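Local coordinates for protein EF0056 (Enterococcus faecalis, PDB 6ORI) that is of uncharacterised molecular function but, as an enterococcal surface protein with immunoglobulin-like character, is probably involved in biofilm formation, at residues L273-V285 with F296-R309. Residues are numbered along the deposited sequence; the frame is centred on the assembly and turned at random.
Sequences LVPYVSGIQMHMV and FESGKKVADLAIER
Strands 277-284 and 300-304 pair antiparallel at one edge of a five-stranded sheet, and a classic beta bulge interrupts their ladder. The evidence is a register shift of one residue: Val302 and Ala303 both face Met282, whose O accepts a bond from Val302 N at 2.8 Å and a weak, longer one from Ala303 N. Beyond the bulge, Met284 and Lys300 form a hydrogen-bonded pair.

On one face, the His283 ring directs NE2 to Gln281 OE1 at 2.9 Å; the bond is nearly straight (173°), lies in the ring plane and uses a carbonyl lone pair, which, with Ser233 N also bonded to Gln281 OE1, should restrict the rotation of amide and ring. Lys301 crosses the Gln281 amide at about a right angle, CD 3.7 Å from Gln281 CD, before its NZ reaches Asp304 in a salt bridge. Toward the start of strand 277-284, Ile280 O still takes a hydrogen bond from Leu305 N, and Ile280 CD1 packs on Ile307 CG2 (3.6 Å). The extended Arg309 chain brings NH2 to Val277 O at 2.9 Å, and NH1 bonds weakly to Val274 O and Val277 O.

Within this chain, strand 300-304 is an edge strand of the five-stranded sheet; strand 277-284 pairs on its other side with strand 340-348, while Met282, Ala303 and Leu305 pack against Ile321 of strand 318-322 in another sheet.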
ATOM      1  N   LEU A 273      16.158  -7.406   9.572  1.00  9.22           N
ATOM      2  CA  LEU A 273      15.459  -6.874  10.728  1.00 10.77           C
ATOM      3  C   LEU A 273      15.045  -7.913  11.751  1.00  9.11           C
ATOM      4  O   LEU A 273      14.741  -7.586  12.902  1.00 10.43           O
ATOM      5  CB  LEU A 273      14.227  -6.103  10.269  1.00 13.70           C
ATOM      6  CG  LEU A 273      14.476  -4.653   9.910  1.00 18.02           C
ATOM      7  CD1 LEU A 273      13.214  -4.114   9.221  1.00 18.40           C
ATOM      8  CD2 LEU A 273      14.821  -3.837  11.167  1.00 16.84           C
ATOM      9  N   VAL A 274      15.028  -9.180  11.350  1.00 10.59           N
ATOM     10  CA  VAL A 274      14.525 -10.224  12.228  1.00 10.15           C
ATOM     11  C   VAL A 274      15.156 -10.222  13.634  1.00 10.56           C
ATOM     12  O   VAL A 274      14.433 -10.237  14.610  1.00 10.68           O
ATOM     13  CB  VAL A 274      14.617 -11.604  11.549  1.00 10.71           C
ATOM     14  CG1 VAL A 274      14.246 -12.712  12.533  1.00 12.42           C
ATOM     15  CG2 VAL A 274      13.725 -11.634  10.300  1.00 11.41           C
ATOM     16  N   PRO A 275      16.500 -10.151  13.747  1.00  9.41           N
ATOM     17  CA  PRO A 275      17.080 -10.129  15.097  1.00 11.66           C
ATOM     18  C   PRO A 275      16.797  -8.855  15.891  1.00 11.92           C
ATOM     19  O   PRO A 275      17.046  -8.818  17.100  1.00 14.87           O
ATOM     20  CB  PRO A 275      18.590 -10.218  14.848  1.00 16.70           C
ATOM     21  CG  PRO A 275      18.759 -10.553  13.449  1.00 14.20           C
ATOM     22  CD  PRO A 275      17.526 -10.183  12.694  1.00 12.23           C
ATOM     23  N   TYR A 276      16.295  -7.831  15.214  1.00 10.88           N
ATOM     24  CA  TYR A 276      15.964  -6.559  15.859  1.00 11.66           C
ATOM     25  C   TYR A 276      14.471  -6.391  16.140  1.00  8.65           C
ATOM     26  O   TYR A 276      14.021  -5.313  16.554  1.00  9.70           O
ATOM     27  CB  TYR A 276      16.444  -5.408  14.994  1.00 14.47           C
ATOM     28  CG  TYR A 276      17.940  -5.380  14.843  1.00 13.29           C
ATOM     29  CD1 TYR A 276      18.746  -5.004  15.905  1.00 16.85           C
ATOM     30  CD2 TYR A 276      18.544  -5.774  13.665  1.00 14.12           C
ATOM     31  CE1 TYR A 276      20.124  -4.981  15.777  1.00 19.41           C
ATOM     32  CE2 TYR A 276      19.923  -5.749  13.527  1.00 17.51           C
ATOM     33  CZ  TYR A 276      20.701  -5.358  14.589  1.00 26.00           C
ATOM     34  OH  TYR A 276      22.076  -5.338  14.463  1.00 28.91           O
ATOM     35  N   VAL A 277      13.709  -7.444  15.903  1.00  8.35           N
ATOM     36  CA  VAL A 277      12.285  -7.434  16.223  1.00  8.49           C
ATOM     37  C   VAL A 277      12.065  -8.381  17.380  1.00 10.47           C
ATOM     38  O   VAL A 277      12.570  -9.512  17.356  1.00  9.93           O
ATOM     39  CB  VAL A 277      11.446  -7.840  15.013  1.00  8.28           C
ATOM     40  CG1 VAL A 277       9.988  -8.019  15.409  1.00  9.54           C
ATOM     41  CG2 VAL A 277      11.549  -6.782  13.933  1.00  9.95           C
ATOM     42  N   SER A 278      11.358  -7.923  18.412  0.51  7.68           N
ATOM     43  CA  SER A 278      11.009  -8.765  19.550  0.51  9.65           C
ATOM     44  C   SER A 278       9.543  -9.166  19.388  0.51  7.32           C
ATOM     45  O   SER A 278       9.216  -9.968  18.508  0.51  9.31           O
ATOM     46  CB  SER A 278      11.290  -8.054  20.881  0.51 13.33           C
ATOM     47  OG  SER A 278      10.536  -6.867  21.037  0.51 12.43           O
ATOM     48  N   GLY A 279       8.655  -8.565  20.168  1.00  8.92           N
ATOM     49  CA  GLY A 279       7.248  -8.869  20.054  1.00  7.37           C
ATOM     50  C   GLY A 279       6.688  -8.466  18.702  1.00  5.91           C
ATOM     51  O   GLY A 279       7.089  -7.476  18.088  1.00  6.31           O
ATOM     52  N   ILE A 280       5.712  -9.246  18.264  1.00  6.55           N
ATOM     53  CA  ILE A 280       4.975  -8.976  17.038  1.00  5.45           C
ATOM     54  C   ILE A 280       3.512  -9.110  17.394  1.00  5.28           C
ATOM     55  O   ILE A 280       3.061 -10.196  17.776  1.00  6.83           O
ATOM     56  CB  ILE A 280       5.336  -9.943  15.903  1.00  6.55           C
ATOM     57  CG1 ILE A 280       6.841  -9.906  15.668  1.00  8.68           C
ATOM     58  CG2 ILE A 280       4.569  -9.578  14.634  1.00  8.61           C
ATOM     59  CD1 ILE A 280       7.354 -11.014  14.807  1.00 11.11           C
ATOM     60  N   GLN A 281       2.773  -8.012  17.309  1.00  4.92           N
ATOM     61  CA  GLN A 281       1.345  -8.000  17.626  1.00  4.66           C
ATOM     62  C   GLN A 281       0.511  -7.939  16.375  1.00  5.30           C
ATOM     63  O   GLN A 281       0.854  -7.232  15.432  1.00  5.47           O
ATOM     64  CB  GLN A 281       0.950  -6.797  18.497  1.00  5.79           C
ATOM     65  CG  GLN A 281       1.841  -6.590  19.710  1.00  7.43           C
ATOM     66  CD  GLN A 281       1.321  -5.534  20.666  1.00  8.96           C
ATOM     67  OE1 GLN A 281       0.455  -4.716  20.355  1.00  7.44           O
ATOM     68  NE2 GLN A 281       1.860  -5.559  21.877  1.00  9.73           N
ATOM     69  N   MET A 282      -0.608  -8.648  16.376  1.00  3.92           N
ATOM     70  CA  MET A 282      -1.609  -8.529  15.324  1.00  4.50           C
ATOM     71  C   MET A 282      -2.725  -7.676  15.867  1.00  4.28           C
ATOM     72  O   MET A 282      -3.230  -7.926  16.994  1.00  3.65           O
ATOM     73  CB  MET A 282      -2.159  -9.905  14.962  1.00  4.53           C
ATOM     74  CG  MET A 282      -2.964  -9.911  13.692  1.00  6.15           C
ATOM     75  SD  MET A 282      -3.511 -11.587  13.367  1.00  6.45           S
ATOM     76  CE  MET A 282      -4.253 -11.354  11.761  1.00  6.52           C
ATOM     77  N   HIS A 283      -3.103  -6.642  15.122  1.00  3.92           N
ATOM     78  CA  HIS A 283      -4.238  -5.809  15.498  1.00  3.52           C
ATOM     79  C   HIS A 283      -5.353  -5.930  14.490  1.00  3.21           C
ATOM     80  O   HIS A 283      -5.098  -6.009  13.281  1.00  4.47           O
ATOM     81  CB  HIS A 283      -3.841  -4.333  15.583  1.00  4.88           C
ATOM     82  CG  HIS A 283      -2.890  -4.004  16.695  1.00  5.07           C
ATOM     83  ND1 HIS A 283      -2.615  -2.706  17.080  1.00  5.21           N
ATOM     84  CD2 HIS A 283      -2.162  -4.798  17.511  1.00  5.03           C
ATOM     85  CE1 HIS A 283      -1.746  -2.721  18.075  1.00  4.28           C
ATOM     86  NE2 HIS A 283      -1.462  -3.979  18.367  1.00  5.23           N
ATOM     87  N   MET A 284      -6.573  -5.883  14.990  1.00  4.73           N
ATOM     88  CA  MET A 284      -7.761  -5.771  14.177  1.00  5.78           C
ATOM     89  C   MET A 284      -8.060  -4.300  13.981  1.00  6.92           C
ATOM     90  O   MET A 284      -8.045  -3.530  14.948  1.00  6.27           O
ATOM     91  CB  MET A 284      -8.925  -6.456  14.880  1.00  6.44           C
ATOM     92  CG  MET A 284     -10.212  -6.378  14.088  1.00  7.14           C
ATOM     93  SD  MET A 284     -11.629  -7.150  14.881  1.00  9.38           S
ATOM     94  CE  MET A 284     -11.274  -8.872  14.582  1.00 10.13           C
ATOM     95  N   VAL A 285      -8.339  -3.929  12.732  1.00  5.77           N
ATOM     96  CA  VAL A 285      -8.613  -2.551  12.331  1.00  6.57           C
ATOM     97  C   VAL A 285      -9.904  -2.543  11.510  1.00  9.01           C
ATOM     98  O   VAL A 285     -10.229  -3.506  10.849  1.00  9.99           O
ATOM     99  CB  VAL A 285      -7.434  -2.021  11.477  1.00  7.88           C
ATOM    100  CG1 VAL A 285      -7.675  -0.582  11.034  1.00 11.92           C
ATOM    101  CG2 VAL A 285      -6.107  -2.114  12.244  1.00 10.10           C
ATOM    102  N   PHE A 296      -3.499   4.297  14.862  1.00  6.86           N
ATOM    103  CA  PHE A 296      -3.054   3.231  15.754  1.00  6.54           C
ATOM    104  C   PHE A 296      -4.002   3.060  16.929  1.00  6.14           C
ATOM    105  O   PHE A 296      -4.302   1.943  17.358  1.00  6.26           O
ATOM    106  CB  PHE A 296      -1.645   3.546  16.265  1.00  6.49           C
ATOM    107  CG  PHE A 296      -0.987   2.393  16.979  1.00  6.27           C
ATOM    108  CD1 PHE A 296      -0.238   1.471  16.279  1.00  7.39           C
ATOM    109  CD2 PHE A 296      -1.104   2.244  18.340  1.00  7.49           C
ATOM    110  CE1 PHE A 296       0.386   0.414  16.910  1.00  8.78           C
ATOM    111  CE2 PHE A 296      -0.478   1.172  18.992  1.00  8.26           C
ATOM    112  CZ  PHE A 296       0.259   0.269  18.272  1.00  7.55           C
ATOM    113  N   GLU A 297      -4.466   4.160  17.512  0.59  6.68           N
ATOM    114  CA  GLU A 297      -5.302   4.057  18.707  0.59  6.77           C
ATOM    115  C   GLU A 297      -6.591   3.286  18.446  0.59  7.33           C
ATOM    116  O   GLU A 297      -7.173   2.728  19.372  0.59  8.60           O
ATOM    117  CB  GLU A 297      -5.638   5.439  19.274  0.59  7.48           C
ATOM    118  CG  GLU A 297      -6.500   6.287  18.370  0.59  8.03           C
ATOM    119  CD  GLU A 297      -7.029   7.494  19.086  0.59 12.25           C
ATOM    120  OE1 GLU A 297      -7.971   7.349  19.897  0.59 18.44           O
ATOM    121  OE2 GLU A 297      -6.481   8.580  18.851  0.59 10.48           O
ATOM    122  N   SER A 298      -7.013   3.244  17.185  0.59  8.99           N
ATOM    123  CA  SER A 298      -8.309   2.682  16.810  0.59  9.76           C
ATOM    124  C   SER A 298      -8.304   1.147  16.804  0.59  9.30           C
ATOM    125  O   SER A 298      -9.356   0.512  16.898  0.59 14.67           O
ATOM    126  CB  SER A 298      -8.724   3.200  15.431  0.59 12.30           C
ATOM    127  OG  SER A 298      -8.786   4.622  15.408  0.59 18.36           O
ATOM    128  N   GLY A 299      -7.129   0.554  16.682  1.00  7.11           N
ATOM    129  CA  GLY A 299      -7.016  -0.889  16.573  1.00  9.57           C
ATOM    130  C   GLY A 299      -7.253  -1.569  17.897  1.00  8.20           C
ATOM    131  O   GLY A 299      -7.423  -0.927  18.928  1.00  8.87           O
ATOM    132  N   LYS A 300      -7.266  -2.900  17.856  1.00  7.10           N
ATOM    133  CA  LYS A 300      -7.362  -3.730  19.050  1.00  8.77           C
ATOM    134  C   LYS A 300      -6.412  -4.904  18.862  1.00  7.35           C
ATOM    135  O   LYS A 300      -6.389  -5.510  17.790  1.00  7.28           O
ATOM    136  CB  LYS A 300      -8.802  -4.227  19.219  1.00 10.68           C
ATOM    137  CG  LYS A 300      -9.027  -5.309  20.238  1.00 24.82           C
ATOM    138  CD  LYS A 300      -9.940  -6.397  19.676  1.00 66.58           C
ATOM    139  CE  LYS A 300     -11.322  -5.862  19.320  1.00 47.05           C
ATOM    140  NZ  LYS A 300     -12.099  -6.846  18.524  1.00 50.10           N
ATOM    141  N   LYS A 301      -5.628  -5.249  19.878  1.00  6.89           N
ATOM    142  CA  LYS A 301      -4.727  -6.392  19.757  1.00  4.73           C
ATOM    143  C   LYS A 301      -5.516  -7.685  19.817  1.00  7.16           C
ATOM    144  O   LYS A 301      -6.342  -7.868  20.718  1.00  9.14           O
ATOM    145  CB  LYS A 301      -3.662  -6.391  20.850  1.00  8.19           C
ATOM    146  CG  LYS A 301      -2.716  -7.564  20.740  1.00  7.14           C
ATOM    147  CD  LYS A 301      -1.639  -7.484  21.815  1.00 12.99           C
ATOM    148  CE  LYS A 301      -0.731  -8.671  21.783  1.00 14.79           C
ATOM    149  NZ  LYS A 301      -1.176  -9.623  22.818  1.00 18.87           N
ATOM    150  N   VAL A 302      -5.293  -8.556  18.836  1.00  4.99           N
ATOM    151  CA  VAL A 302      -5.992  -9.821  18.769  1.00  4.47           C
ATOM    152  C   VAL A 302      -5.080 -11.030  18.878  1.00  3.89           C
ATOM    153  O   VAL A 302      -5.580 -12.131  19.121  1.00  5.08           O
ATOM    154  CB  VAL A 302      -6.854  -9.926  17.506  1.00  5.33           C
ATOM    155  CG1 VAL A 302      -7.990  -8.917  17.563  1.00  7.94           C
ATOM    156  CG2 VAL A 302      -6.031  -9.765  16.233  1.00  6.20           C
ATOM    157  N   ALA A 303      -3.778 -10.867  18.717  1.00  4.13           N
ATOM    158  CA  ALA A 303      -2.855 -11.996  18.870  1.00  3.90           C
ATOM    159  C   ALA A 303      -1.431 -11.585  19.052  1.00  4.33           C
ATOM    160  O   ALA A 303      -1.009 -10.533  18.567  1.00  5.82           O
ATOM    161  CB  ALA A 303      -2.933 -12.914  17.670  1.00  6.54           C
ATOM    162  N   ASP A 304      -0.684 -12.432  19.744  1.00  4.75           N
ATOM    163  CA  ASP A 304       0.772 -12.447  19.717  1.00  4.82           C
ATOM    164  C   ASP A 304       1.185 -13.337  18.563  1.00  7.06           C
ATOM    165  O   ASP A 304       0.672 -14.448  18.443  1.00  5.99           O
ATOM    166  CB  ASP A 304       1.308 -13.055  21.012  1.00  7.55           C
ATOM    167  CG  ASP A 304       1.011 -12.208  22.221  1.00 11.91           C
ATOM    168  OD1 ASP A 304       1.326 -10.994  22.202  1.00 14.30           O
ATOM    169  OD2 ASP A 304       0.464 -12.768  23.196  1.00 18.56           O
ATOM    170  N   LEU A 305       2.103 -12.865  17.732  1.00  5.06           N
ATOM    171  CA  LEU A 305       2.580 -13.583  16.548  1.00  5.30           C
ATOM    172  C   LEU A 305       4.021 -14.018  16.676  1.00  6.74           C
ATOM    173  O   LEU A 305       4.802 -13.431  17.450  1.00  5.92           O
ATOM    174  CB  LEU A 305       2.471 -12.674  15.327  1.00  5.53           C
ATOM    175  CG  LEU A 305       1.057 -12.208  14.993  1.00  6.93           C
ATOM    176  CD1 LEU A 305       1.115 -11.306  13.758  1.00  6.38           C
ATOM    177  CD2 LEU A 305       0.085 -13.351  14.767  1.00  8.55           C
ATOM    178  N   ALA A 306       4.404 -15.017  15.885  1.00  6.87           N
ATOM    179  CA  ALA A 306       5.791 -15.459  15.799  1.00  7.47           C
ATOM    180  C   ALA A 306       6.330 -15.286  14.395  1.00  5.45           C
ATOM    181  O   ALA A 306       5.572 -15.187  13.417  1.00  7.48           O
ATOM    182  CB  ALA A 306       5.881 -16.916  16.191  1.00  7.95           C
ATOM    183  N   ILE A 307       7.645 -15.284  14.264  1.00  6.16           N
ATOM    184  CA  ILE A 307       8.288 -15.411  12.961  1.00  5.80           C
ATOM    185  C   ILE A 307       9.379 -16.442  13.085  1.00  5.83           C
ATOM    186  O   ILE A 307       9.809 -16.781  14.183  1.00  8.51           O
ATOM    187  CB  ILE A 307       8.910 -14.106  12.435  1.00 12.29           C
ATOM    188  CG1 ILE A 307       9.845 -13.491  13.474  1.00  8.54           C
ATOM    189  CG2 ILE A 307       7.817 -13.160  11.926  1.00 14.11           C
ATOM    190  CD1 ILE A 307      10.621 -12.311  12.923  1.00 18.15           C
ATOM    191  N   GLU A 308       9.800 -16.941  11.937  1.00  5.77           N
ATOM    192  CA  GLU A 308      10.837 -17.956  11.844  1.00  4.87           C
ATOM    193  C   GLU A 308      12.177 -17.271  12.046  1.00  4.93           C
ATOM    194  O   GLU A 308      12.539 -16.351  11.303  1.00  7.41           O
ATOM    195  CB  GLU A 308      10.782 -18.599  10.467  1.00  6.19           C
ATOM    196  CG  GLU A 308      11.903 -19.629  10.225  1.00  8.56           C
ATOM    197  CD  GLU A 308      11.901 -20.715  11.271  1.00  9.89           C
ATOM    198  OE1 GLU A 308      10.920 -21.480  11.307  1.00 10.12           O
ATOM    199  OE2 GLU A 308      12.856 -20.802  12.078  1.00  9.59           O
ATOM    200  N   ARG A 309      12.899 -17.708  13.068  1.00  7.48           N
ATOM    201  CA  ARG A 309      14.153 -17.084  13.480  1.00  8.02           C
ATOM    202  C   ARG A 309      15.375 -17.992  13.365  1.00  9.34           C
ATOM    203  O   ARG A 309      16.491 -17.569  13.673  1.00 10.14           O
ATOM    204  CB  ARG A 309      14.020 -16.592  14.913  1.00  8.55           C
ATOM    205  CG  ARG A 309      13.020 -15.458  15.085  1.00  8.75           C
ATOM    206  CD  ARG A 309      12.907 -15.116  16.550  1.00 10.71           C
ATOM    207  NE  ARG A 309      11.888 -14.114  16.852  1.00 10.79           N
ATOM    208  CZ  ARG A 309      12.068 -12.805  16.714  1.00 11.73           C
ATOM    209  NH1 ARG A 309      13.188 -12.310  16.226  1.00 11.59           N
ATOM    210  NH2 ARG A 309      11.101 -11.982  17.051  1.00 10.66           N
TER
HETATM  211  O   HOH W   1       3.191  -9.743  20.828  1.00 12.04           O
HETATM  212  O   HOH W   2      -3.783  -0.402  15.907  1.00  7.41           O